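Local coordinates for protein oxidoreductase, zinc-binding dehydrogenase family (Myxococcus xanthus, PDB 5K1S) that is a zinc-binding medium-chain reductase, probably NADP-linked, involved in the alternative de novo biosynthesis of isovaleryl coenzyme A, at residues S155-T168 and L318-V330. Numbering follows the deposited sequence.
Sequences SLPWNEAATVCCTT and LRLTATGGVRQFV. With ZN (zinc ion), chain F.
Leu156 and Ala322 bring the backbones closest, 5.0 Å between CA atoms, and Glu160 with Gln328 follows at 5.8 Å, so residues 155-168 run beside both the end of helix 311-323 and the loop after it. Leu156 fits against the helix: CG lies anti to the backbone N (chi1 -171°), and CD1 comes within 3.5 Å of Thr321 CG2. Leu318 crosses Leu156 at about a right angle and lays CD2 3.7 Å from Val164 CB, an apolar contact. On the loop side, Gln328 bends at chi2 (-63°) and inserts its amide among Thr163, Thr167 and Thr168, CD 3.7 Å from Thr163 OG1; its CB packs 3.8 Å from Glu160 CG. Replacing Gln328 with an alanine would probably open a gap beside these threonines, costing their hydroxyls a buried polar neighbour. Thr167 OG1 donates to Thr163 O at 2.6 Å, in the carbonyl plane, while Thr168 OG1 is hydrogen-bonded to Ser199. Next to them Cys166 SG, 2.3 Å from the zinc ion, binds it with Cys57 and His79. Ser199 and Gln202 of helix 195-206 touch Val326, and residues 318-330 pass from the Rossmann-type part to strand 330-335, paired with 354-358 in the catalytic part's sheet.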
ATOM      1  N   SER A 155      19.738 -22.085 -22.553  1.00 75.82           N
ATOM      2  CA  SER A 155      19.273 -23.331 -21.961  1.00 77.40           C
ATOM      3  C   SER A 155      17.760 -23.390 -21.800  1.00 76.07           C
ATOM      4  O   SER A 155      17.247 -24.410 -21.327  1.00 77.26           O
ATOM      5  CB  SER A 155      19.935 -23.532 -20.595  1.00 79.43           C
ATOM      6  OG  SER A 155      19.507 -24.740 -19.988  1.00 81.03           O
ATOM      7  N   LEU A 156      17.036 -22.338 -22.183  1.00 65.95           N
ATOM      8  CA  LEU A 156      15.604 -22.253 -21.930  1.00 64.50           C
ATOM      9  C   LEU A 156      14.836 -22.437 -23.230  1.00 62.57           C
ATOM     10  O   LEU A 156      15.010 -21.626 -24.153  1.00 60.83           O
ATOM     11  CB  LEU A 156      15.259 -20.907 -21.293  1.00 62.98           C
ATOM     12  CG  LEU A 156      13.833 -20.722 -20.772  1.00 61.63           C
ATOM     13  CD1 LEU A 156      13.508 -21.722 -19.678  1.00 63.82           C
ATOM     14  CD2 LEU A 156      13.651 -19.305 -20.256  1.00 60.07           C
ATOM     15  N   PRO A 157      13.989 -23.456 -23.365  1.00 67.07           N
ATOM     16  CA  PRO A 157      13.213 -23.605 -24.601  1.00 65.73           C
ATOM     17  C   PRO A 157      12.231 -22.460 -24.792  1.00 62.56           C
ATOM     18  O   PRO A 157      11.863 -21.747 -23.856  1.00 61.59           O
ATOM     19  CB  PRO A 157      12.481 -24.939 -24.408  1.00 67.38           C
ATOM     20  CG  PRO A 157      12.449 -25.148 -22.938  1.00 68.52           C
ATOM     21  CD  PRO A 157      13.715 -24.548 -22.414  1.00 69.15           C
ATOM     22  N   TRP A 158      11.797 -22.298 -26.044  1.00 56.74           N
ATOM     23  CA  TRP A 158      10.949 -21.164 -26.399  1.00 53.83           C
ATOM     24  C   TRP A 158       9.614 -21.212 -25.664  1.00 52.77           C
ATOM     25  O   TRP A 158       9.154 -20.200 -25.124  1.00 50.87           O
ATOM     26  CB  TRP A 158      10.723 -21.133 -27.913  1.00 53.57           C
ATOM     27  CG  TRP A 158      11.971 -20.901 -28.705  1.00 54.78           C
ATOM     28  CD1 TRP A 158      12.583 -21.782 -29.551  1.00 56.78           C
ATOM     29  CD2 TRP A 158      12.765 -19.709 -28.726  1.00 54.23           C
ATOM     30  NE1 TRP A 158      13.705 -21.211 -30.098  1.00 57.46           N
ATOM     31  CE2 TRP A 158      13.841 -19.939 -29.608  1.00 55.96           C
ATOM     32  CE3 TRP A 158      12.670 -18.470 -28.086  1.00 52.61           C
ATOM     33  CZ2 TRP A 158      14.814 -18.978 -29.866  1.00 56.09           C
ATOM     34  CZ3 TRP A 158      13.638 -17.516 -28.342  1.00 52.81           C
ATOM     35  CH2 TRP A 158      14.697 -17.776 -29.224  1.00 54.52           C
ATOM     36  N   ASN A 159       8.972 -22.381 -25.637  1.00 57.75           N
ATOM     37  CA  ASN A 159       7.640 -22.479 -25.047  1.00 57.03           C
ATOM     38  C   ASN A 159       7.649 -22.035 -23.589  1.00 57.27           C
ATOM     39  O   ASN A 159       6.806 -21.236 -23.166  1.00 55.57           O
ATOM     40  CB  ASN A 159       7.113 -23.908 -25.174  1.00 59.29           C
ATOM     41  CG  ASN A 159       6.894 -24.321 -26.615  1.00 59.35           C
ATOM     42  OD1 ASN A 159       6.866 -23.483 -27.517  1.00 57.38           O
ATOM     43  ND2 ASN A 159       6.726 -25.620 -26.838  1.00 61.66           N
ATOM     44  N   GLU A 160       8.596 -22.550 -22.801  1.00 81.91           N
ATOM     45  CA  GLU A 160       8.699 -22.133 -21.407  1.00 82.69           C
ATOM     46  C   GLU A 160       9.006 -20.646 -21.301  1.00 80.77           C
ATOM     47  O   GLU A 160       8.518 -19.967 -20.391  1.00 80.19           O
ATOM     48  CB  GLU A 160       9.774 -22.947 -20.690  1.00 85.73           C
ATOM     49  CG  GLU A 160       9.291 -24.276 -20.140  1.00 87.87           C
ATOM     50  CD  GLU A 160      10.351 -24.975 -19.310  1.00 90.73           C
ATOM     51  OE1 GLU A 160      11.525 -24.989 -19.737  1.00 91.41           O
ATOM     52  OE2 GLU A 160      10.013 -25.498 -18.228  1.00 92.27           O
ATOM     53  N   ALA A 161       9.813 -20.121 -22.226  1.00 56.00           N
ATOM     54  CA  ALA A 161      10.203 -18.717 -22.167  1.00 54.38           C
ATOM     55  C   ALA A 161       9.053 -17.793 -22.543  1.00 51.43           C
ATOM     56  O   ALA A 161       8.968 -16.672 -22.028  1.00 50.36           O
ATOM     57  CB  ALA A 161      11.400 -18.466 -23.084  1.00 54.37           C
ATOM     58  N   ALA A 162       8.160 -18.240 -23.428  1.00 63.83           N
ATOM     59  CA  ALA A 162       7.057 -17.407 -23.892  1.00 61.10           C
ATOM     60  C   ALA A 162       5.956 -17.233 -22.856  1.00 60.77           C
ATOM     61  O   ALA A 162       4.942 -16.601 -23.171  1.00 58.65           O
ATOM     62  CB  ALA A 162       6.459 -17.996 -25.169  1.00 60.28           C
ATOM     63  N   THR A 163       6.109 -17.778 -21.646  1.00 54.61           N
ATOM     64  CA  THR A 163       5.108 -17.626 -20.596  1.00 54.54           C
ATOM     65  C   THR A 163       5.731 -17.135 -19.294  1.00 55.90           C
ATOM     66  O   THR A 163       5.113 -17.261 -18.232  1.00 56.70           O
ATOM     67  CB  THR A 163       4.365 -18.944 -20.358  1.00 56.06           C
ATOM     68  OG1 THR A 163       5.294 -19.955 -19.946  1.00 58.95           O
ATOM     69  CG2 THR A 163       3.658 -19.395 -21.631  1.00 54.88           C
ATOM     70  N   VAL A 164       6.933 -16.565 -19.354  1.00 49.12           N
ATOM     71  CA  VAL A 164       7.646 -16.176 -18.143  1.00 50.85           C
ATOM     72  C   VAL A 164       7.215 -14.790 -17.681  1.00 49.33           C
ATOM     73  O   VAL A 164       7.065 -14.543 -16.480  1.00 50.48           O
ATOM     74  CB  VAL A 164       9.166 -16.238 -18.394  1.00 52.30           C
ATOM     75  CG1 VAL A 164       9.944 -15.775 -17.172  1.00 54.22           C
ATOM     76  CG2 VAL A 164       9.576 -17.648 -18.775  1.00 54.14           C
ATOM     77  N   CYS A 165       7.008 -13.864 -18.621  1.00 54.64           N
ATOM     78  CA  CYS A 165       6.781 -12.469 -18.257  1.00 53.58           C
ATOM     79  C   CYS A 165       5.549 -12.320 -17.374  1.00 53.38           C
ATOM     80  O   CYS A 165       5.604 -11.685 -16.315  1.00 54.36           O
ATOM     81  CB  CYS A 165       6.646 -11.617 -19.518  1.00 51.30           C
ATOM     82  SG  CYS A 165       6.733  -9.834 -19.214  1.00 50.73           S
ATOM     83  N   CYS A 166       4.426 -12.900 -17.791  1.00 58.17           N
ATOM     84  CA  CYS A 166       3.160 -12.717 -17.091  1.00 57.77           C
ATOM     85  C   CYS A 166       2.983 -13.663 -15.912  1.00 59.89           C
ATOM     86  O   CYS A 166       1.889 -13.709 -15.338  1.00 59.71           O
ATOM     87  CB  CYS A 166       1.998 -12.889 -18.067  1.00 55.69           C
ATOM     88  SG  CYS A 166       2.067 -11.744 -19.444  1.00 53.40           S
ATOM     89  N   THR A 167       4.017 -14.412 -15.538  1.00 58.19           N
ATOM     90  CA  THR A 167       3.950 -15.275 -14.364  1.00 60.64           C
ATOM     91  C   THR A 167       5.167 -15.049 -13.479  1.00 62.93           C
ATOM     92  O   THR A 167       5.081 -14.351 -12.463  1.00 63.66           O
ATOM     93  CB  THR A 167       3.853 -16.744 -14.777  1.00 61.68           C
ATOM     94  OG1 THR A 167       4.962 -17.081 -15.618  1.00 62.09           O
ATOM     95  CG2 THR A 167       2.553 -17.002 -15.525  1.00 59.75           C
ATOM     96  N   THR A 168       6.308 -15.629 -13.856  1.00 58.53           N
ATOM     97  CA  THR A 168       7.527 -15.428 -13.079  1.00 60.81           C
ATOM     98  C   THR A 168       7.997 -13.981 -13.145  1.00 59.64           C
ATOM     99  O   THR A 168       8.544 -13.466 -12.165  1.00 61.11           O
ATOM    100  CB  THR A 168       8.625 -16.366 -13.577  1.00 62.43           C
ATOM    101  OG1 THR A 168       8.151 -17.719 -13.552  1.00 63.58           O
ATOM    102  CG2 THR A 168       9.869 -16.253 -12.702  1.00 65.02           C
ATOM    103  N   LEU A 318      13.534 -14.772 -16.495  1.00 64.10           N
ATOM    104  CA  LEU A 318      13.989 -15.730 -17.496  1.00 65.64           C
ATOM    105  C   LEU A 318      15.167 -16.544 -16.978  1.00 68.69           C
ATOM    106  O   LEU A 318      15.261 -17.750 -17.236  1.00 71.38           O
ATOM    107  CB  LEU A 318      14.364 -14.999 -18.786  1.00 62.89           C
ATOM    108  CG  LEU A 318      13.205 -14.317 -19.517  1.00 60.30           C
ATOM    109  CD1 LEU A 318      13.724 -13.370 -20.587  1.00 58.04           C
ATOM    110  CD2 LEU A 318      12.276 -15.353 -20.128  1.00 61.74           C
ATOM    111  N   ARG A 319      16.075 -15.903 -16.239  1.00 76.64           N
ATOM    112  CA  ARG A 319      17.214 -16.625 -15.683  1.00 79.58           C
ATOM    113  C   ARG A 319      16.760 -17.661 -14.662  1.00 83.36           C
ATOM    114  O   ARG A 319      17.302 -18.772 -14.614  1.00 86.36           O
ATOM    115  CB  ARG A 319      18.195 -15.642 -15.046  1.00 78.57           C
ATOM    116  CG  ARG A 319      19.523 -16.271 -14.655  1.00 81.23           C
ATOM    117  CD  ARG A 319      20.363 -15.333 -13.805  1.00 80.74           C
ATOM    118  NE  ARG A 319      19.726 -15.038 -12.524  1.00 81.45           N
ATOM    119  CZ  ARG A 319      19.680 -15.882 -11.497  1.00 84.92           C
ATOM    120  NH1 ARG A 319      20.226 -17.087 -11.594  1.00 87.86           N
ATOM    121  NH2 ARG A 319      19.079 -15.523 -10.371  1.00 85.57           N
ATOM    122  N   LEU A 320      15.768 -17.317 -13.837  1.00 67.22           N
ATOM    123  CA  LEU A 320      15.296 -18.250 -12.819  1.00 71.27           C
ATOM    124  C   LEU A 320      14.670 -19.492 -13.439  1.00 73.66           C
ATOM    125  O   LEU A 320      14.778 -20.586 -12.874  1.00 77.69           O
ATOM    126  CB  LEU A 320      14.295 -17.551 -11.899  1.00 70.67           C
ATOM    127  CG  LEU A 320      14.890 -16.491 -10.969  1.00 69.38           C
ATOM    128  CD1 LEU A 320      13.793 -15.653 -10.340  1.00 67.65           C
ATOM    129  CD2 LEU A 320      15.746 -17.141  -9.891  1.00 73.38           C
ATOM    130  N   THR A 321      14.015 -19.350 -14.592  1.00 69.30           N
ATOM    131  CA  THR A 321      13.412 -20.510 -15.238  1.00 71.59           C
ATOM    132  C   THR A 321      14.474 -21.415 -15.850  1.00 72.87           C
ATOM    133  O   THR A 321      14.361 -22.644 -15.790  1.00 76.19           O
ATOM    134  CB  THR A 321      12.417 -20.060 -16.307  1.00 68.68           C
ATOM    135  OG1 THR A 321      11.523 -19.086 -15.754  1.00 66.68           O
ATOM    136  CG2 THR A 321      11.609 -21.248 -16.814  1.00 71.51           C
ATOM    137  N   ALA A 322      15.513 -20.825 -16.445  1.00 79.96           N
ATOM    138  CA  ALA A 322      16.571 -21.629 -17.048  1.00 81.03           C
ATOM    139  C   ALA A 322      17.340 -22.412 -15.991  1.00 84.50           C
ATOM    140  O   ALA A 322      17.767 -23.546 -16.240  1.00 86.73           O
ATOM    141  CB  ALA A 322      17.516 -20.734 -17.846  1.00 77.91           C
ATOM    142  N   THR A 323      17.525 -21.827 -14.806  1.00 80.91           N
ATOM    143  CA  THR A 323      18.257 -22.506 -13.742  1.00 84.20           C
ATOM    144  C   THR A 323      17.393 -23.525 -13.011  1.00 87.86           C
ATOM    145  O   THR A 323      17.917 -24.520 -12.498  1.00 90.84           O
ATOM    146  CB  THR A 323      18.803 -21.488 -12.740  1.00 83.45           C
ATOM    147  OG1 THR A 323      17.718 -20.750 -12.162  1.00 82.63           O
ATOM    148  CG2 THR A 323      19.769 -20.527 -13.420  1.00 80.27           C
ATOM    149  N   GLY A 324      16.082 -23.297 -12.949  1.00 78.81           N
ATOM    150  CA  GLY A 324      15.171 -24.189 -12.258  1.00 82.46           C
ATOM    151  C   GLY A 324      14.602 -23.636 -10.970  1.00 83.62           C
ATOM    152  O   GLY A 324      13.768 -24.305 -10.349  1.00 86.67           O
ATOM    153  N   GLY A 325      15.024 -22.444 -10.542  1.00 75.64           N
ATOM    154  CA  GLY A 325      14.480 -21.870  -9.323  1.00 76.60           C
ATOM    155  C   GLY A 325      12.982 -21.653  -9.389  1.00 76.69           C
ATOM    156  O   GLY A 325      12.284 -21.796  -8.382  1.00 79.03           O
ATOM    157  N   VAL A 326      12.468 -21.304 -10.567  1.00 83.09           N
ATOM    158  CA  VAL A 326      11.035 -21.117 -10.767  1.00 82.60           C
ATOM    159  C   VAL A 326      10.643 -21.802 -12.068  1.00 82.56           C
ATOM    160  O   VAL A 326      10.883 -21.274 -13.160  1.00 78.76           O
ATOM    161  CB  VAL A 326      10.659 -19.624 -10.788  1.00 77.73           C
ATOM    162  CG1 VAL A 326       9.159 -19.452 -10.997  1.00 77.01           C
ATOM    163  CG2 VAL A 326      11.098 -18.949  -9.496  1.00 77.84           C
ATOM    164  N   ARG A 327      10.044 -22.984 -11.960  1.00 86.81           N
ATOM    165  CA  ARG A 327       9.661 -23.743 -13.138  1.00 87.12           C
ATOM    166  C   ARG A 327       8.506 -23.066 -13.872  1.00 84.62           C
ATOM    167  O   ARG A 327       7.823 -22.185 -13.345  1.00 83.24           O
ATOM    168  CB  ARG A 327       9.251 -25.163 -12.753  1.00 91.70           C
ATOM    169  CG  ARG A 327      10.406 -26.093 -12.421  1.00 93.35           C
ATOM    170  CD  ARG A 327       9.893 -27.488 -12.102  1.00 96.96           C
ATOM    171  NE  ARG A 327       9.052 -28.011 -13.177  1.00 96.91           N
ATOM    172  CZ  ARG A 327       8.255 -29.070 -13.063  1.00 99.35           C
ATOM    173  NH1 ARG A 327       8.174 -29.730 -11.916  1.00101.92           N
ATOM    174  NH2 ARG A 327       7.529 -29.465 -14.101  1.00 98.87           N
ATOM    175  N   GLN A 328       8.296 -23.502 -15.112  1.00 78.35           N
ATOM    176  CA  GLN A 328       7.159 -23.088 -15.919  1.00 76.27           C
ATOM    177  C   GLN A 328       6.287 -24.302 -16.194  1.00 80.54           C
ATOM    178  O   GLN A 328       6.796 -25.367 -16.560  1.00 82.13           O
ATOM    179  CB  GLN A 328       7.614 -22.445 -17.234  1.00 71.13           C
ATOM    180  CG  GLN A 328       8.028 -20.989 -17.097  1.00 66.25           C
ATOM    181  CD  GLN A 328       6.882 -20.104 -16.649  1.00 63.90           C
ATOM    182  OE1 GLN A 328       5.726 -20.347 -16.993  1.00 64.05           O
ATOM    183  NE2 GLN A 328       7.196 -19.077 -15.866  1.00 61.47           N
ATOM    184  N   PHE A 329       4.979 -24.140 -16.017  1.00 85.20           N
ATOM    185  CA  PHE A 329       4.017 -25.230 -16.152  1.00 86.57           C
ATOM    186  C   PHE A 329       3.203 -24.992 -17.422  1.00 83.09           C
ATOM    187  O   PHE A 329       2.104 -24.438 -17.391  1.00 79.45           O
ATOM    188  CB  PHE A 329       3.130 -25.314 -14.909  1.00 86.77           C
ATOM    189  CG  PHE A 329       3.899 -25.461 -13.626  1.00 89.81           C
ATOM    190  CD1 PHE A 329       4.417 -24.349 -12.980  1.00 88.79           C
ATOM    191  CD2 PHE A 329       4.106 -26.710 -13.066  1.00 93.09           C
ATOM    192  CE1 PHE A 329       5.126 -24.482 -11.802  1.00 91.29           C
ATOM    193  CE2 PHE A 329       4.814 -26.848 -11.886  1.00 95.17           C
ATOM    194  CZ  PHE A 329       5.324 -25.733 -11.253  1.00 94.27           C
ATOM    195  N   VAL A 330       3.758 -25.423 -18.550  1.00 85.23           N
ATOM    196  CA  VAL A 330       3.109 -25.270 -19.848  1.00 79.96           C
ATOM    197  C   VAL A 330       2.220 -26.484 -20.085  1.00 81.47           C
ATOM    198  O   VAL A 330       2.710 -27.616 -20.169  1.00 83.30           O
ATOM    199  CB  VAL A 330       4.144 -25.118 -20.972  1.00 75.76           C
ATOM    200  CG1 VAL A 330       3.448 -24.895 -22.309  1.00 71.21           C
ATOM    201  CG2 VAL A 330       5.100 -23.972 -20.666  1.00 74.36           C
TER
HETATM  202 ZN    ZN F 402      -0.096 -10.946 -19.770  1.00 70.31          ZN